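PDB 5HZ0: LRR receptor-like serine/threonine-protein kinase RGI3 from Arabidopsis thaliana, which acts as a cell-surface receptor for RGF peptide hormones, which maintain the root stem cell niche, and pairs with SERK co-receptors once a peptide is bound. Local coordinates for residues N406-A411 against S430-V435; N576-N581 against N599-D604. The protein carries 5 engineered substitutions. All blocks are in the same frame, centred on the assembly; numbering follows the deposited sequence.

Interaction 1: N406-A411 against S430-V435; sequences NGNRLA and SENRLV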
ATOM      1  N   ASN A 406       5.427  14.597 -14.042  1.00  6.55           N
ATOM      2  CA  ASN A 406       4.645  15.810 -13.817  1.00  9.67           C
ATOM      3  C   ASN A 406       5.177  16.749 -12.728  1.00  7.91           C
ATOM      4  O   ASN A 406       5.780  16.306 -11.756  1.00  6.52           O
ATOM      5  CB  ASN A 406       3.169  15.455 -13.587  1.00  2.14           C
ATOM      6  CG  ASN A 406       2.968  14.496 -12.437  1.00  9.12           C
ATOM      7  OD1 ASN A 406       3.160  13.295 -12.583  1.00 16.76           O
ATOM      8  ND2 ASN A 406       2.565  15.021 -11.284  1.00  6.74           N
ATOM      9  N   GLY A 407       4.960  18.054 -12.897  1.00  5.80           N
ATOM     10  CA  GLY A 407       5.422  19.016 -11.911  1.00  2.00           C
ATOM     11  C   GLY A 407       6.906  19.311 -11.974  1.00  3.17           C
ATOM     12  O   GLY A 407       7.613  19.285 -10.958  1.00  2.00           O
ATOM     13  N   ASN A 408       7.376  19.586 -13.186  1.00  2.05           N
ATOM     14  CA  ASN A 408       8.754  19.991 -13.437  1.00  2.00           C
ATOM     15  C   ASN A 408       8.790  21.106 -14.492  1.00  7.37           C
ATOM     16  O   ASN A 408       7.760  21.715 -14.789  1.00 12.67           O
ATOM     17  CB  ASN A 408       9.603  18.792 -13.891  1.00  9.30           C
ATOM     18  CG  ASN A 408       9.888  17.813 -12.766  1.00  4.29           C
ATOM     19  OD1 ASN A 408      10.711  18.087 -11.900  1.00  4.73           O
ATOM     20  ND2 ASN A 408       9.210  16.670 -12.776  1.00  2.00           N
ATOM     21  N   ARG A 409       9.988  21.426 -14.977  1.00  7.07           N
ATOM     22  CA  ARG A 409      10.215  22.407 -16.057  1.00  7.02           C
ATOM     23  C   ARG A 409      10.498  21.844 -17.448  1.00  6.55           C
ATOM     24  O   ARG A 409      11.121  22.530 -18.269  1.00  9.27           O
ATOM     25  CB  ARG A 409      11.230  23.497 -15.673  1.00 12.80           C
ATOM     26  CG  ARG A 409      10.648  24.594 -14.786  1.00 13.72           C
ATOM     27  CD  ARG A 409      11.591  25.785 -14.634  1.00 11.90           C
ATOM     28  NE  ARG A 409      12.818  25.469 -13.911  1.00 16.67           N
ATOM     29  CZ  ARG A 409      14.037  25.641 -14.418  1.00 19.23           C
ATOM     30  NH1 ARG A 409      14.178  26.126 -15.645  1.00 20.89           N
ATOM     31  NH2 ARG A 409      15.111  25.339 -13.698  1.00 12.74           N
ATOM     32  N   LEU A 410      10.204  20.561 -17.657  1.00  4.07           N
ATOM     33  CA  LEU A 410      10.591  19.865 -18.900  1.00  9.37           C
ATOM     34  C   LEU A 410      10.204  20.608 -20.181  1.00 14.36           C
ATOM     35  O   LEU A 410       9.092  21.104 -20.292  1.00 16.44           O
ATOM     36  CB  LEU A 410       9.993  18.457 -18.913  1.00  2.72           C
ATOM     37  CG  LEU A 410      10.418  17.553 -17.749  1.00  3.30           C
ATOM     38  CD1 LEU A 410       9.610  16.258 -17.745  1.00  3.97           C
ATOM     39  CD2 LEU A 410      11.918  17.266 -17.762  1.00  2.44           C
ATOM     40  N   ALA A 411      11.125  20.678 -21.146  1.00 17.59           N
ATOM     41  CA  ALA A 411      10.903  21.451 -22.381  1.00 15.98           C
ATOM     42  C   ALA A 411      10.972  20.607 -23.652  1.00  8.93           C
ATOM     43  O   ALA A 411      11.275  19.417 -23.601  1.00 11.41           O
ATOM     44  CB  ALA A 411      11.880  22.625 -22.470  1.00  3.71           C
ATOM     45  N   SER A 430       1.987  16.118 -16.976  1.00  7.61           N
ATOM     46  CA  SER A 430       1.340  17.408 -16.791  1.00  5.25           C
ATOM     47  C   SER A 430       2.244  18.400 -16.059  1.00 10.92           C
ATOM     48  O   SER A 430       3.222  18.006 -15.419  1.00  2.31           O
ATOM     49  CB  SER A 430       0.022  17.249 -16.035  1.00  6.16           C
ATOM     50  OG  SER A 430       0.224  16.568 -14.821  1.00  3.42           O
ATOM     51  N   GLU A 431       1.947  19.688 -16.221  1.00  2.48           N
ATOM     52  CA  GLU A 431       2.671  20.762 -15.537  1.00  2.26           C
ATOM     53  C   GLU A 431       4.154  20.784 -15.862  1.00  5.61           C
ATOM     54  O   GLU A 431       5.009  20.599 -14.997  1.00  5.90           O
ATOM     55  CB  GLU A 431       2.449  20.705 -14.026  1.00  2.01           C
ATOM     56  CG  GLU A 431       1.017  20.980 -13.599  1.00 13.17           C
ATOM     57  CD  GLU A 431       0.902  21.155 -12.101  1.00 24.73           C
ATOM     58  OE1 GLU A 431       0.454  22.228 -11.644  1.00 36.96           O
ATOM     59  OE2 GLU A 431       1.267  20.214 -11.372  1.00 25.85           O
ATOM     60  N   ASN A 432       4.433  21.040 -17.132  1.00  2.46           N
ATOM     61  CA  ASN A 432       5.780  21.236 -17.612  1.00  2.51           C
ATOM     62  C   ASN A 432       5.697  22.295 -18.711  1.00  6.04           C
ATOM     63  O   ASN A 432       4.703  22.992 -18.803  1.00 11.07           O
ATOM     64  CB  ASN A 432       6.388  19.911 -18.122  1.00  2.61           C
ATOM     65  CG  ASN A 432       6.839  18.982 -16.984  1.00  7.22           C
ATOM     66  OD1 ASN A 432       7.920  19.148 -16.423  1.00  2.21           O
ATOM     67  ND2 ASN A 432       6.009  18.003 -16.649  1.00  2.36           N
ATOM     68  N   ARG A 433       6.779  22.472 -19.459  1.00  9.24           N
ATOM     69  CA  ARG A 433       6.879  23.383 -20.606  1.00  3.16           C
ATOM     70  C   ARG A 433       6.837  22.742 -21.995  1.00  3.50           C
ATOM     71  O   ARG A 433       7.432  23.292 -22.936  1.00  5.05           O
ATOM     72  CB  ARG A 433       8.099  24.274 -20.487  1.00 20.41           C
ATOM     73  CG  ARG A 433       8.326  24.730 -19.088  1.00 19.14           C
ATOM     74  CD  ARG A 433       7.393  25.842 -18.690  1.00 21.97           C
ATOM     75  NE  ARG A 433       8.145  26.772 -17.854  1.00 33.42           N
ATOM     76  CZ  ARG A 433       8.217  26.694 -16.531  1.00 34.86           C
ATOM     77  NH1 ARG A 433       7.552  25.737 -15.888  1.00 35.50           N
ATOM     78  NH2 ARG A 433       8.944  27.575 -15.852  1.00 30.88           N
ATOM     79  N   LEU A 434       6.355  21.509 -22.094  1.00  5.89           N
ATOM     80  CA  LEU A 434       6.358  20.788 -23.373  1.00  9.63           C
ATOM     81  C   LEU A 434       5.745  21.568 -24.523  1.00 13.19           C
ATOM     82  O   LEU A 434       4.761  22.280 -24.349  1.00 18.99           O
ATOM     83  CB  LEU A 434       5.569  19.497 -23.250  1.00  3.89           C
ATOM     84  CG  LEU A 434       5.986  18.556 -22.135  1.00 10.10           C
ATOM     85  CD1 LEU A 434       5.163  17.299 -22.244  1.00  6.16           C
ATOM     86  CD2 LEU A 434       7.475  18.272 -22.246  1.00  4.80           C
ATOM     87  N   VAL A 435       6.314  21.413 -25.710  1.00 14.77           N
ATOM     88  CA  VAL A 435       5.797  22.127 -26.862  1.00  4.87           C
ATOM     89  C   VAL A 435       5.508  21.203 -28.026  1.00  9.30           C
ATOM     90  O   VAL A 435       5.561  19.982 -27.891  1.00 14.93           O
ATOM     91  CB  VAL A 435       6.738  23.260 -27.291  1.00 10.23           C
ATOM     92  CG1 VAL A 435       6.730  24.391 -26.236  1.00  4.68           C
ATOM     93  CG2 VAL A 435       8.148  22.724 -27.519  1.00  5.09           C
TER
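The backbone oxygen Glu431 O receives two N-H groups from 406-411: Asn408 N at 3.1 Å, and Gly407 N, whose bond is weak and bent. Gly407 N is shared, making a straighter 3.1 Å bond to Ser430 O. The two segments are equivalent loops of consecutive leucine-rich repeats in the extracellular solenoid, each following its repeat's short strand and carrying the Asn-x-Leu part of the LRR consensus. Asn432 is the consensus asparagine. With CG beside the backbone N (chi1 -77°), its amide lies alongside Leu410, the two side chains pointing the same way. Asn432 OD1 accepts Leu410 N at 3.0 Å, although the position of this oxygen is less certain, while ND2 bonds Ile429 O of its own repeat. The scheme recurs on both sides: Asn408 OD1 takes Leu386 N of the preceding repeat, and Asn456 OD1 of the following one takes Leu434 N. Leu410 O in turn accepts Arg433 N at 2.8 Å. At the exposed edge two arginines cross, their guanidinium planes 55° apart. Arg409 turns its own guanidinium to Asp385, a salt bridge that probably eases the like charges, and lays its aliphatic part over one face of the Arg433 guanidinium, where Arg409 CD comes 3.4 Å from Arg433 NH2.

Interaction 2: N576-N581 against N599-D604; sequences NQLTGN and NDFSGD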
ATOM      1  N   ASN A 576     -22.161  30.778 -22.436  1.00 16.43           N
ATOM      2  CA  ASN A 576     -22.383  30.490 -23.848  1.00 12.44           C
ATOM      3  C   ASN A 576     -23.472  31.401 -24.382  1.00 14.79           C
ATOM      4  O   ASN A 576     -23.882  32.342 -23.703  1.00 18.65           O
ATOM      5  CB  ASN A 576     -22.745  29.020 -24.074  1.00 15.44           C
ATOM      6  CG  ASN A 576     -21.535  28.128 -24.088  1.00 15.15           C
ATOM      7  OD1 ASN A 576     -20.742  28.162 -25.027  1.00  9.73           O
ATOM      8  ND2 ASN A 576     -21.386  27.316 -23.054  1.00 13.69           N
ATOM      9  N   GLN A 577     -23.888  31.149 -25.618  1.00 16.65           N
ATOM     10  CA  GLN A 577     -25.013  31.850 -26.250  1.00 16.70           C
ATOM     11  C   GLN A 577     -26.348  31.101 -26.243  1.00 20.38           C
ATOM     12  O   GLN A 577     -27.221  31.391 -27.049  1.00 27.44           O
ATOM     13  CB  GLN A 577     -24.647  32.393 -27.625  1.00 18.56           C
ATOM     14  CG  GLN A 577     -23.705  33.581 -27.545  1.00 20.48           C
ATOM     15  CD  GLN A 577     -22.828  33.692 -28.770  1.00 31.75           C
ATOM     16  OE1 GLN A 577     -21.644  33.352 -28.730  1.00 34.17           O
ATOM     17  NE2 GLN A 577     -23.407  34.161 -29.874  1.00 35.84           N
ATOM     18  N   LEU A 578     -26.445  30.064 -25.424  1.00 12.03           N
ATOM     19  CA  LEU A 578     -27.628  29.202 -25.363  1.00 12.68           C
ATOM     20  C   LEU A 578     -28.971  29.938 -25.144  1.00 16.67           C
ATOM     21  O   LEU A 578     -29.050  30.911 -24.382  1.00 12.80           O
ATOM     22  CB  LEU A 578     -27.418  28.136 -24.274  1.00 17.96           C
ATOM     23  CG  LEU A 578     -26.637  26.857 -24.647  1.00 19.57           C
ATOM     24  CD1 LEU A 578     -25.490  27.185 -25.522  1.00 24.84           C
ATOM     25  CD2 LEU A 578     -26.160  26.048 -23.433  1.00 15.04           C
ATOM     26  N   THR A 579     -30.023  29.468 -25.821  1.00 16.93           N
ATOM     27  CA  THR A 579     -31.365  30.070 -25.694  1.00 18.87           C
ATOM     28  C   THR A 579     -32.471  29.067 -25.401  1.00 16.93           C
ATOM     29  O   THR A 579     -32.227  27.859 -25.257  1.00 15.68           O
ATOM     30  CB  THR A 579     -31.824  30.856 -26.964  1.00 16.84           C
ATOM     31  OG1 THR A 579     -31.678  30.039 -28.138  1.00 16.82           O
ATOM     32  CG2 THR A 579     -31.056  32.164 -27.131  1.00 17.18           C
ATOM     33  N   GLY A 580     -33.696  29.590 -25.333  1.00 17.74           N
ATOM     34  CA  GLY A 580     -34.865  28.792 -25.030  1.00 16.20           C
ATOM     35  C   GLY A 580     -34.953  28.609 -23.539  1.00 15.90           C
ATOM     36  O   GLY A 580     -34.308  29.330 -22.796  1.00 15.24           O
ATOM     37  N   ASN A 581     -35.751  27.646 -23.100  1.00 24.26           N
ATOM     38  CA  ASN A 581     -35.924  27.395 -21.680  1.00 21.96           C
ATOM     39  C   ASN A 581     -35.249  26.121 -21.191  1.00 19.44           C
ATOM     40  O   ASN A 581     -34.534  25.465 -21.937  1.00 21.43           O
ATOM     41  CB  ASN A 581     -37.403  27.436 -21.288  1.00 22.28           C
ATOM     42  CG  ASN A 581     -38.204  26.298 -21.883  1.00 24.41           C
ATOM     43  OD1 ASN A 581     -38.024  25.146 -21.504  1.00 17.91           O
ATOM     44  ND2 ASN A 581     -39.121  26.621 -22.796  1.00 19.67           N
ATOM     45  N   ASN A 599     -25.954  33.093 -20.071  1.00 18.69           N
ATOM     46  CA  ASN A 599     -26.480  32.619 -21.331  1.00 10.61           C
ATOM     47  C   ASN A 599     -27.634  33.520 -21.731  1.00 15.79           C
ATOM     48  O   ASN A 599     -27.894  34.536 -21.087  1.00 14.96           O
ATOM     49  CB  ASN A 599     -26.932  31.154 -21.241  1.00 15.00           C
ATOM     50  CG  ASN A 599     -25.807  30.163 -21.559  1.00 19.65           C
ATOM     51  OD1 ASN A 599     -25.367  30.057 -22.707  1.00 10.80           O
ATOM     52  ND2 ASN A 599     -25.366  29.413 -20.547  1.00 10.37           N
ATOM     53  N   ASP A 600     -28.278  33.175 -22.837  1.00 15.06           N
ATOM     54  CA  ASP A 600     -29.472  33.865 -23.321  1.00 20.68           C
ATOM     55  C   ASP A 600     -30.800  33.183 -22.957  1.00 12.92           C
ATOM     56  O   ASP A 600     -31.784  33.379 -23.648  1.00 13.53           O
ATOM     57  CB  ASP A 600     -29.369  34.196 -24.811  1.00 25.63           C
ATOM     58  CG  ASP A 600     -28.285  35.227 -25.104  1.00 31.59           C
ATOM     59  OD1 ASP A 600     -28.242  36.263 -24.404  1.00 11.80           O
ATOM     60  OD2 ASP A 600     -27.469  34.997 -26.029  1.00 33.93           O
ATOM     61  N   PHE A 601     -30.776  32.265 -21.992  1.00 16.93           N
ATOM     62  CA  PHE A 601     -31.977  31.544 -21.552  1.00 13.38           C
ATOM     63  C   PHE A 601     -33.095  32.480 -21.073  1.00 13.68           C
ATOM     64  O   PHE A 601     -32.848  33.577 -20.577  1.00 13.28           O
ATOM     65  CB  PHE A 601     -31.656  30.561 -20.406  1.00 13.13           C
ATOM     66  CG  PHE A 601     -30.750  29.419 -20.785  1.00 18.34           C
ATOM     67  CD1 PHE A 601     -31.052  28.582 -21.850  1.00 19.31           C
ATOM     68  CD2 PHE A 601     -29.598  29.165 -20.046  1.00 18.88           C
ATOM     69  CE1 PHE A 601     -30.210  27.521 -22.172  1.00 22.42           C
ATOM     70  CE2 PHE A 601     -28.754  28.108 -20.369  1.00 16.72           C
ATOM     71  CZ  PHE A 601     -29.058  27.289 -21.428  1.00 12.68           C
ATOM     72  N   SER A 602     -34.331  32.023 -21.233  1.00 14.41           N
ATOM     73  CA  SER A 602     -35.503  32.771 -20.807  1.00 22.81           C
ATOM     74  C   SER A 602     -36.636  31.790 -20.557  1.00 19.84           C
ATOM     75  O   SER A 602     -36.615  30.679 -21.079  1.00 15.80           O
ATOM     76  CB  SER A 602     -35.912  33.793 -21.873  1.00 15.07           C
ATOM     77  OG  SER A 602     -36.745  33.212 -22.846  1.00 24.46           O
ATOM     78  N   GLY A 603     -37.645  32.211 -19.800  1.00 20.83           N
ATOM     79  CA  GLY A 603     -38.713  31.311 -19.398  1.00 16.47           C
ATOM     80  C   GLY A 603     -38.755  31.014 -17.911  1.00 16.28           C
ATOM     81  O   GLY A 603     -37.860  31.399 -17.137  1.00 15.58           O
ATOM     82  N   ASP A 604     -39.832  30.371 -17.488  1.00 16.95           N
ATOM     83  CA  ASP A 604     -39.997  30.102 -16.071  1.00 25.24           C
ATOM     84  C   ASP A 604     -39.561  28.711 -15.640  1.00 24.54           C
ATOM     85  O   ASP A 604     -39.716  27.747 -16.380  1.00 26.93           O
ATOM     86  CB  ASP A 604     -41.428  30.352 -15.615  1.00 26.82           C
ATOM     87  CG  ASP A 604     -42.399  29.374 -16.200  1.00 25.72           C
ATOM     88  OD1 ASP A 604     -42.313  29.098 -17.409  1.00 22.71           O
ATOM     89  OD2 ASP A 604     -43.253  28.884 -15.444  1.00 32.97           O
TER
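One face of the Phe601 ring carries the carbonyl oxygen of Leu578, 4.0 Å above the plane and displaced toward the rim, while Gly580 O sits in plane at the ring edge, 3.5 Å from Phe601 CD1. Thr579 O also lies near that plane, so two backbone oxygens line one edge and a third one face. Phe601 stands at the position of the LRR consensus that Leu578 fills in the preceding repeat, and the two side chains run side by side into the interior of the solenoid, with Leu578 CB 3.4 Å from Phe601 CZ. The ring is placed there by a chi1 of -66°, CG lying opposite the carbonyl carbon, and it also reaches Leu625 of strand 624-627. Replacing the Phe601 ring by the methyl of an alanine would probably leave Leu578 and Leu625 without their shared aromatic neighbour and open a gap near the end of the solenoid. Before the ring, the consensus asparagine Asn599 uses OD1, less surely placed, to accept Leu578 N at 2.9 Å and ND2 to hold Val573 O. Beyond it, Ser602 N gives Gly580 O a nearly straight bond of 3.1 Å (167°). Toward the outside, Thr579 CG2 crosses Asp600 CB at 3.5 Å, and the Asp600 carboxylate makes a long, weak ion pair with Arg623. Ring packing and bonded amides thus carry the inner side, and the Asp600 charge probably adds little.

Interactions 1 and 2 join equivalent parts of neighbouring repeats, LRR 18 with 19 and LRR 25 with 26, in the same solenoid, their centres about 40 Å apart, and they do not touch. Both are partly buried, with asparagines and large apolar side chains inside and charged ones outside. In interaction 1, whose segment 406-411 comes just after the peptide-recognition residues Arg402, Leu403 and Arg404, backbone bonds dominate and the exposed edge is a pair of crossed arginines. Interaction 2 lies near the C-terminal end, where an aromatic ring replaces leucine and the next layer is formed by the segment around strand 624-627, so apolar packing carries more of the contact.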